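Flavin-dependent monooxygenase, oxygenase subunit HsaA (Mycobacterium tuberculosis, PDB 3AFF) probably catalyses the FMNH2- and oxygen-dependent ortho-hydroxylation of the phenolic secosteroid 3-HSA to the catechol 3,4-DHSA during cholesterol catabolism. Local coordinates at residues Ser11-Ile16 against Phe69-Arg74; Leu208-Met213 against Phe385-Gly390; Arg295-Asn300 against Val327-Arg332. All coordinates share one frame; numbering follows the deposited sequence.

How the contacts relate
From the N terminus, helix 9-33 meets helix 65-76 in contact 1, closing a loop of 52 residues, more than half of them helical, within the N-terminal helical domain. The chain then runs through the central strands, and strand 207-209 leads into the short helix 210-214, where contact 2 opens; it closes only near the C terminus, at 385-390. Nested inside that long loop is contact 3, which pairs helices 286-309 and 316-342 of the C-terminal helical domain. Contacts 1 and 3 touch through F69 and I298, joining the two helical domains, whereas contact 2 lies about 32 Å, centre to centre, from contact 1 and ties the C-terminal tail to the sheet region.

Contact 1: Ser11-Ile16 against Phe69-Arg74; sequences SVLAAI and FEATRR
One face of the R74 guanidinium is covered by L13, whose CG stands 3.7 Å above the plane, offset toward the rim; at an edge, in the plane, sits E70 OE1. The leucine thus packs over a cation already held by E70 of the arginine's own helix. The R74 NE bond to E70 OE1 spans 2.8 Å and is almost straight (174°), and it uses the anti lone pair of the oxygen. R73 takes the same carboxylate side-on, NH2 to OE1 at 2.9 Å and NE to OE2 at 3.2 Å, with E70 lying at the edge of its guanidinium. E70 OE1 therefore receives both arginines, which helps to set the turn of each guanidinium and probably keeps the glutamate ionised. R74 reaches L13 by a chain that leaves with CG anti to its carbonyl carbon (chi1 -53°) and runs extended to NE; the two side chains cross at about a right angle. A salt bridge to D17, one turn beyond L13, is the second hold on R74.

Beside this polar flank the packing is apolar and tight. L13 CD1 presses to 3.5 Å from A71 CB, and I16 CD1 reaches the same methyl at 4.0 Å, with F49 adding cover. The axes of the two segments, 11-16 and 69-74, run nearly parallel, 3° apart and 10.3 Å at closest approach, a helix pair within the N-terminal helical domain of the acyl-CoA dehydrogenase fold.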
# COMPACT_ATOMS: atom_id res chain seq x y z
N SER A 11 -36.57 -24.71 27.34
CA SER A 11 -37.50 -25.77 26.85
C SER A 11 -38.34 -25.36 25.67
O SER A 11 -38.75 -26.22 24.88
CB SER A 11 -38.36 -26.37 27.96
OG SER A 11 -39.40 -25.50 28.35
N VAL A 12 -38.65 -24.05 25.57
CA VAL A 12 -39.34 -23.53 24.39
C VAL A 12 -38.45 -23.75 23.21
O VAL A 12 -38.88 -24.32 22.21
CB VAL A 12 -39.77 -22.02 24.54
CG1 VAL A 12 -40.47 -21.55 23.33
CG2 VAL A 12 -40.71 -21.88 25.70
N LEU A 13 -37.20 -23.33 23.32
CA LEU A 13 -36.23 -23.49 22.19
C LEU A 13 -36.16 -24.97 21.72
O LEU A 13 -36.30 -25.30 20.52
CB LEU A 13 -34.85 -22.95 22.63
CG LEU A 13 -34.00 -21.98 21.79
CD1 LEU A 13 -34.79 -21.22 20.74
CD2 LEU A 13 -33.17 -21.02 22.62
N ALA A 14 -35.99 -25.87 22.70
CA ALA A 14 -36.05 -27.34 22.50
C ALA A 14 -37.28 -27.81 21.73
O ALA A 14 -37.15 -28.59 20.79
CB ALA A 14 -35.97 -28.05 23.87
N ALA A 15 -38.45 -27.30 22.11
CA ALA A 15 -39.73 -27.59 21.47
C ALA A 15 -39.92 -27.01 20.06
O ALA A 15 -40.61 -27.58 19.23
CB ALA A 15 -40.87 -27.15 22.39
N ILE A 16 -39.33 -25.86 19.80
CA ILE A 16 -39.24 -25.30 18.44
C ILE A 16 -38.45 -26.24 17.51
O ILE A 16 -38.85 -26.52 16.37
CB ILE A 16 -38.66 -23.83 18.49
CG1 ILE A 16 -39.79 -22.87 18.92
CG2 ILE A 16 -38.11 -23.42 17.15
CD1 ILE A 16 -39.34 -21.59 19.57
N PHE A 69 -33.94 -14.33 19.48
CA PHE A 69 -33.44 -14.26 18.07
C PHE A 69 -32.94 -15.59 17.48
O PHE A 69 -33.20 -15.89 16.30
CB PHE A 69 -32.45 -13.08 17.87
CG PHE A 69 -33.08 -11.75 18.12
CD1 PHE A 69 -34.21 -11.35 17.39
CD2 PHE A 69 -32.59 -10.89 19.12
CE1 PHE A 69 -34.82 -10.09 17.64
CE2 PHE A 69 -33.18 -9.64 19.37
CZ PHE A 69 -34.30 -9.22 18.65
N GLU A 70 -32.33 -16.43 18.33
CA GLU A 70 -31.95 -17.80 17.95
C GLU A 70 -33.12 -18.66 17.51
O GLU A 70 -33.06 -19.34 16.49
CB GLU A 70 -31.20 -18.49 19.15
CG GLU A 70 -31.02 -19.99 19.00
CD GLU A 70 -30.09 -20.35 17.83
OE1 GLU A 70 -30.20 -21.53 17.31
OE2 GLU A 70 -29.30 -19.44 17.40
N ALA A 71 -34.20 -18.63 18.30
CA ALA A 71 -35.48 -19.16 17.90
C ALA A 71 -35.96 -18.75 16.51
O ALA A 71 -36.42 -19.61 15.71
CB ALA A 71 -36.56 -18.78 19.00
N THR A 72 -35.91 -17.46 16.19
CA THR A 72 -36.30 -17.01 14.85
C THR A 72 -35.35 -17.47 13.74
O THR A 72 -35.77 -17.68 12.59
CB THR A 72 -36.45 -15.45 14.78
OG1 THR A 72 -35.16 -14.82 14.83
CG2 THR A 72 -37.30 -14.94 16.00
N ARG A 73 -34.06 -17.54 14.07
CA ARG A 73 -33.02 -18.04 13.13
C ARG A 73 -33.34 -19.49 12.73
O ARG A 73 -33.38 -19.82 11.53
CB ARG A 73 -31.62 -17.95 13.78
CG ARG A 73 -30.44 -18.22 12.74
CD ARG A 73 -29.09 -18.60 13.40
NE ARG A 73 -29.20 -19.78 14.26
CZ ARG A 73 -29.27 -21.03 13.80
NH1 ARG A 73 -29.18 -21.29 12.52
NH2 ARG A 73 -29.38 -22.05 14.63
N ARG A 74 -33.62 -20.34 13.72
CA ARG A 74 -34.05 -21.74 13.47
C ARG A 74 -35.29 -21.85 12.63
O ARG A 74 -35.31 -22.57 11.60
CB ARG A 74 -34.31 -22.51 14.79
CG ARG A 74 -33.17 -22.46 15.74
CD ARG A 74 -33.40 -23.40 16.99
NE ARG A 74 -32.28 -23.25 17.92
CZ ARG A 74 -32.12 -23.94 19.05
NH1 ARG A 74 -33.00 -24.86 19.43
NH2 ARG A 74 -31.09 -23.67 19.82

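Contact 2: Leu208-Met213 against Phe385-Gly390; sequences LSYKAM and FGLPPG
Y210 and K211, in the first turn of a short helix, meet P388 in a tail with no regular helix or strand. The nearest backbones are those of K211 and P388, whose CA atoms are 5.1 Å apart. Strand 207-209 gives way to this helix at S209, the N-cap residue, whose OG accepts from K211 N at 3.2 Å with a bent N-H angle of 138°; the same hydroxyl is also hydrogen-bonded to D165. On the other segment G386 has positive phi (85°), where a side chain would run into the preceding carbonyl oxygen, and from there the chain extends through L387 and the two prolines.

P388 presents its ring to the helix start. Its CG lies 3.8 Å from Y210 CB, and its CB packs 4.0 Å from K211 CA, so the pyrrolidine rests on the base of both residues. The phenol of Y210 leaves with CG anti to its carbonyl carbon (chi1 -82°) and runs beside L387, pointing the same way; L387 CD2 meets the ring obliquely, 4.1 Å from Y210 CD2. K211 turns at its last torsion, bringing NZ to 4.5 Å from P389 CD at the outer margin of the contact. The contact is thus wholly one of packing, with F166, W233 and M393 adding to the surroundings of the Y210 ring.

F385 stacks on F385 of the second subunit, placing the tail at a subunit interface. The Y210 side chain lies about 4 Å from that of Y120, inferred by similarity to bind FMN. Strand-to-helix junction and C-terminal tail thus come together next to the probable flavin site of this acyl-CoA-dehydrogenase-like oxygenase.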
# COMPACT_ATOMS: atom_id res chain seq x y z
N LEU A 208 -47.36 5.46 22.35
CA LEU A 208 -46.09 5.46 23.05
C LEU A 208 -45.06 6.14 22.14
O LEU A 208 -44.84 5.69 20.99
CB LEU A 208 -45.64 4.01 23.38
CG LEU A 208 -44.20 3.92 23.93
CD1 LEU A 208 -44.13 4.64 25.26
CD2 LEU A 208 -43.73 2.48 24.09
N SER A 209 -44.46 7.22 22.65
CA SER A 209 -43.49 8.04 21.94
C SER A 209 -42.12 7.33 21.84
O SER A 209 -41.70 6.61 22.77
CB SER A 209 -43.36 9.32 22.74
OG SER A 209 -42.40 10.21 22.22
N TYR A 210 -41.45 7.53 20.72
CA TYR A 210 -40.06 7.05 20.51
C TYR A 210 -39.15 7.76 21.50
O TYR A 210 -38.20 7.15 22.01
CB TYR A 210 -39.62 7.35 19.09
CG TYR A 210 -40.07 6.35 18.06
CD1 TYR A 210 -41.00 5.34 18.39
CD2 TYR A 210 -39.56 6.38 16.76
CE1 TYR A 210 -41.42 4.41 17.46
CE2 TYR A 210 -40.01 5.41 15.78
CZ TYR A 210 -40.93 4.47 16.15
OH TYR A 210 -41.38 3.53 15.27
N LYS A 211 -39.48 9.02 21.86
CA LYS A 211 -38.67 9.75 22.80
C LYS A 211 -38.67 9.03 24.18
O LYS A 211 -37.60 8.72 24.77
CB LYS A 211 -39.15 11.18 22.86
CG LYS A 211 -38.40 12.00 23.92
CD LYS A 211 -39.04 13.36 24.24
CE LYS A 211 -37.98 14.31 24.86
NZ LYS A 211 -36.66 14.32 24.02
N ALA A 212 -39.87 8.71 24.66
CA ALA A 212 -40.08 8.02 25.92
C ALA A 212 -39.43 6.65 25.99
O ALA A 212 -38.84 6.28 27.02
CB ALA A 212 -41.65 7.92 26.24
N MET A 213 -39.56 5.87 24.94
CA MET A 213 -38.87 4.59 24.86
C MET A 213 -37.33 4.82 24.99
O MET A 213 -36.64 4.23 25.88
CB MET A 213 -39.32 3.95 23.53
CG MET A 213 -38.83 2.60 23.15
SD MET A 213 -40.17 1.87 22.14
CE MET A 213 -40.25 3.16 20.82
N PHE A 385 -40.14 16.44 12.47
CA PHE A 385 -41.37 15.63 12.52
C PHE A 385 -41.82 15.03 13.86
O PHE A 385 -42.56 14.04 13.87
CB PHE A 385 -41.35 14.56 11.42
CG PHE A 385 -40.89 15.09 10.10
CD1 PHE A 385 -41.73 15.89 9.31
CD2 PHE A 385 -39.62 14.72 9.60
CE1 PHE A 385 -41.27 16.37 8.06
CE2 PHE A 385 -39.17 15.16 8.42
CZ PHE A 385 -39.97 15.99 7.61
N GLY A 386 -41.38 15.62 14.98
CA GLY A 386 -41.67 15.11 16.27
C GLY A 386 -40.73 14.05 16.76
O GLY A 386 -40.88 13.58 17.90
N LEU A 387 -39.75 13.67 15.94
CA LEU A 387 -38.82 12.59 16.24
C LEU A 387 -37.86 12.98 17.38
O LEU A 387 -37.60 14.19 17.61
CB LEU A 387 -38.06 12.21 14.96
CG LEU A 387 -38.85 11.26 14.04
CD1 LEU A 387 -38.39 11.32 12.56
CD2 LEU A 387 -38.88 9.83 14.58
N PRO A 388 -37.30 11.97 18.10
CA PRO A 388 -36.29 12.26 19.11
C PRO A 388 -34.94 12.50 18.43
O PRO A 388 -34.83 12.25 17.25
CB PRO A 388 -36.23 10.96 19.93
CG PRO A 388 -36.74 9.87 18.99
CD PRO A 388 -37.50 10.51 17.91
N PRO A 389 -33.90 12.99 19.17
CA PRO A 389 -32.60 13.19 18.56
C PRO A 389 -32.14 11.88 17.97
O PRO A 389 -32.24 10.83 18.63
CB PRO A 389 -31.67 13.56 19.74
CG PRO A 389 -32.51 13.82 20.86
CD PRO A 389 -33.93 13.33 20.60
N GLY A 390 -31.62 11.95 16.76
CA GLY A 390 -31.27 10.80 15.96
C GLY A 390 -30.28 9.84 16.60
O GLY A 390 -30.38 8.60 16.34

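Contact 3: Arg295-Asn300 against Val327-Arg332; sequences RQLIGN and VRATGR
Q296 and L297 meet R328 and A329 between two antiparallel helices of the C-terminal helical domain of the acyl-CoA dehydrogenase fold. The segments' axes approach to 9.4 Å and cross at -153°, with L297 and A329 the nearest residues by CA, 6.3 Å apart. At the centre, L297 CB lies 4.3 Å from A329 CB, and the small alanine is consistent with this close approach.

Q296 forms the other half of the first shell. Its CG is anti to the backbone N (chi1 179°) and the chain stays extended, carrying the amide across to the neighbouring helix. The Q296 and R328 side chains cross at about a right angle: Q296 OE1 stands 3.8 Å from R328 CB, while Q296 NE2 comes to 4.1 Å from R328 CD. The amide and guanidinium planes are 44° apart; the root of R328 faces Q296, and its guanidinium lies off near R324. R332 joins at the margin, its CD 4.2 Å from Q296 OE1.

Further out, L297 packs on S242 and V246 of helix 233-259, and T330 touches I245 of the same helix, which thus backs both segments. A293 lies against A329, and D325 borders Q296. I298 turns to A66 and F69 of helix 65-76, in the N-terminal domain. Q296 OE1, buried by the contact without a hydrogen-bonding partner in the model, has A329 N no nearer than 3.8 Å.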
# COMPACT_ATOMS: atom_id res chain seq x y z
N ARG A 295 -22.59 -14.90 14.48
CA ARG A 295 -21.86 -14.56 15.72
C ARG A 295 -21.84 -13.07 15.92
O ARG A 295 -21.98 -12.59 17.02
CB ARG A 295 -20.39 -14.97 15.65
CG ARG A 295 -20.03 -16.44 15.68
CD ARG A 295 -18.45 -16.55 15.55
NE ARG A 295 -18.10 -17.34 14.36
CZ ARG A 295 -18.28 -18.66 14.27
NH1 ARG A 295 -18.77 -19.36 15.30
NH2 ARG A 295 -17.98 -19.29 13.15
N GLN A 296 -21.54 -12.34 14.85
CA GLN A 296 -21.47 -10.88 14.88
C GLN A 296 -22.84 -10.26 15.29
O GLN A 296 -22.89 -9.46 16.26
CB GLN A 296 -21.00 -10.38 13.51
CG GLN A 296 -20.88 -8.86 13.32
CD GLN A 296 -20.52 -8.51 11.83
OE1 GLN A 296 -21.15 -9.02 10.86
NE2 GLN A 296 -19.45 -7.70 11.66
N LEU A 297 -23.93 -10.65 14.63
CA LEU A 297 -25.29 -10.08 14.96
C LEU A 297 -25.76 -10.36 16.41
O LEU A 297 -26.22 -9.47 17.11
CB LEU A 297 -26.34 -10.65 14.02
CG LEU A 297 -27.76 -10.02 13.94
CD1 LEU A 297 -27.67 -8.62 13.38
CD2 LEU A 297 -28.65 -10.87 13.08
N ILE A 298 -25.68 -11.62 16.81
CA ILE A 298 -26.17 -12.07 18.10
C ILE A 298 -25.20 -11.65 19.18
O ILE A 298 -25.58 -11.46 20.35
CB ILE A 298 -26.38 -13.62 18.05
CG1 ILE A 298 -27.43 -14.06 19.07
CG2 ILE A 298 -24.98 -14.40 18.15
CD1 ILE A 298 -28.74 -13.36 18.96
N GLY A 299 -23.94 -11.46 18.78
CA GLY A 299 -22.94 -10.90 19.67
C GLY A 299 -23.24 -9.53 20.24
O GLY A 299 -22.94 -9.27 21.41
N ASN A 300 -23.73 -8.60 19.41
CA ASN A 300 -24.08 -7.28 19.90
C ASN A 300 -25.29 -7.35 20.84
O ASN A 300 -25.36 -6.61 21.80
CB ASN A 300 -24.42 -6.41 18.68
CG ASN A 300 -23.23 -6.23 17.80
OD1 ASN A 300 -23.29 -6.33 16.57
ND2 ASN A 300 -22.14 -5.99 18.44
N VAL A 327 -26.32 -4.25 8.44
CA VAL A 327 -25.95 -4.45 7.03
C VAL A 327 -24.80 -5.43 6.80
O VAL A 327 -24.84 -6.13 5.81
CB VAL A 327 -25.68 -3.12 6.21
CG1 VAL A 327 -26.92 -2.28 6.23
CG2 VAL A 327 -24.55 -2.38 6.78
N ARG A 328 -23.81 -5.48 7.67
CA ARG A 328 -22.70 -6.40 7.41
C ARG A 328 -23.21 -7.85 7.48
O ARG A 328 -22.93 -8.65 6.59
CB ARG A 328 -21.56 -6.20 8.41
CG ARG A 328 -21.04 -4.75 8.45
CD ARG A 328 -19.60 -4.61 9.01
NE ARG A 328 -19.13 -3.22 8.82
CZ ARG A 328 -18.25 -2.59 9.62
NH1 ARG A 328 -17.72 -3.23 10.66
NH2 ARG A 328 -17.88 -1.31 9.40
N ALA A 329 -23.99 -8.18 8.52
CA ALA A 329 -24.49 -9.53 8.69
C ALA A 329 -25.38 -9.96 7.54
O ALA A 329 -25.21 -11.03 6.97
CB ALA A 329 -25.23 -9.65 9.98
N THR A 330 -26.34 -9.12 7.21
CA THR A 330 -27.32 -9.42 6.25
C THR A 330 -26.68 -9.41 4.85
O THR A 330 -26.98 -10.27 4.01
CB THR A 330 -28.52 -8.45 6.43
OG1 THR A 330 -29.24 -8.73 7.65
CG2 THR A 330 -29.51 -8.60 5.32
N GLY A 331 -25.79 -8.45 4.59
CA GLY A 331 -24.97 -8.44 3.34
C GLY A 331 -24.11 -9.68 3.05
O GLY A 331 -24.15 -10.23 1.92
N ARG A 332 -23.37 -10.13 4.06
CA ARG A 332 -22.57 -11.36 3.98
C ARG A 332 -23.44 -12.59 3.70
O ARG A 332 -23.11 -13.44 2.86
CB ARG A 332 -21.82 -11.62 5.28
CG ARG A 332 -20.66 -10.68 5.58
CD ARG A 332 -20.35 -10.78 7.13
NE ARG A 332 -19.33 -11.74 7.65
CZ ARG A 332 -18.18 -12.13 7.05
NH1 ARG A 332 -17.82 -11.69 5.83
NH2 ARG A 332 -17.37 -12.99 7.69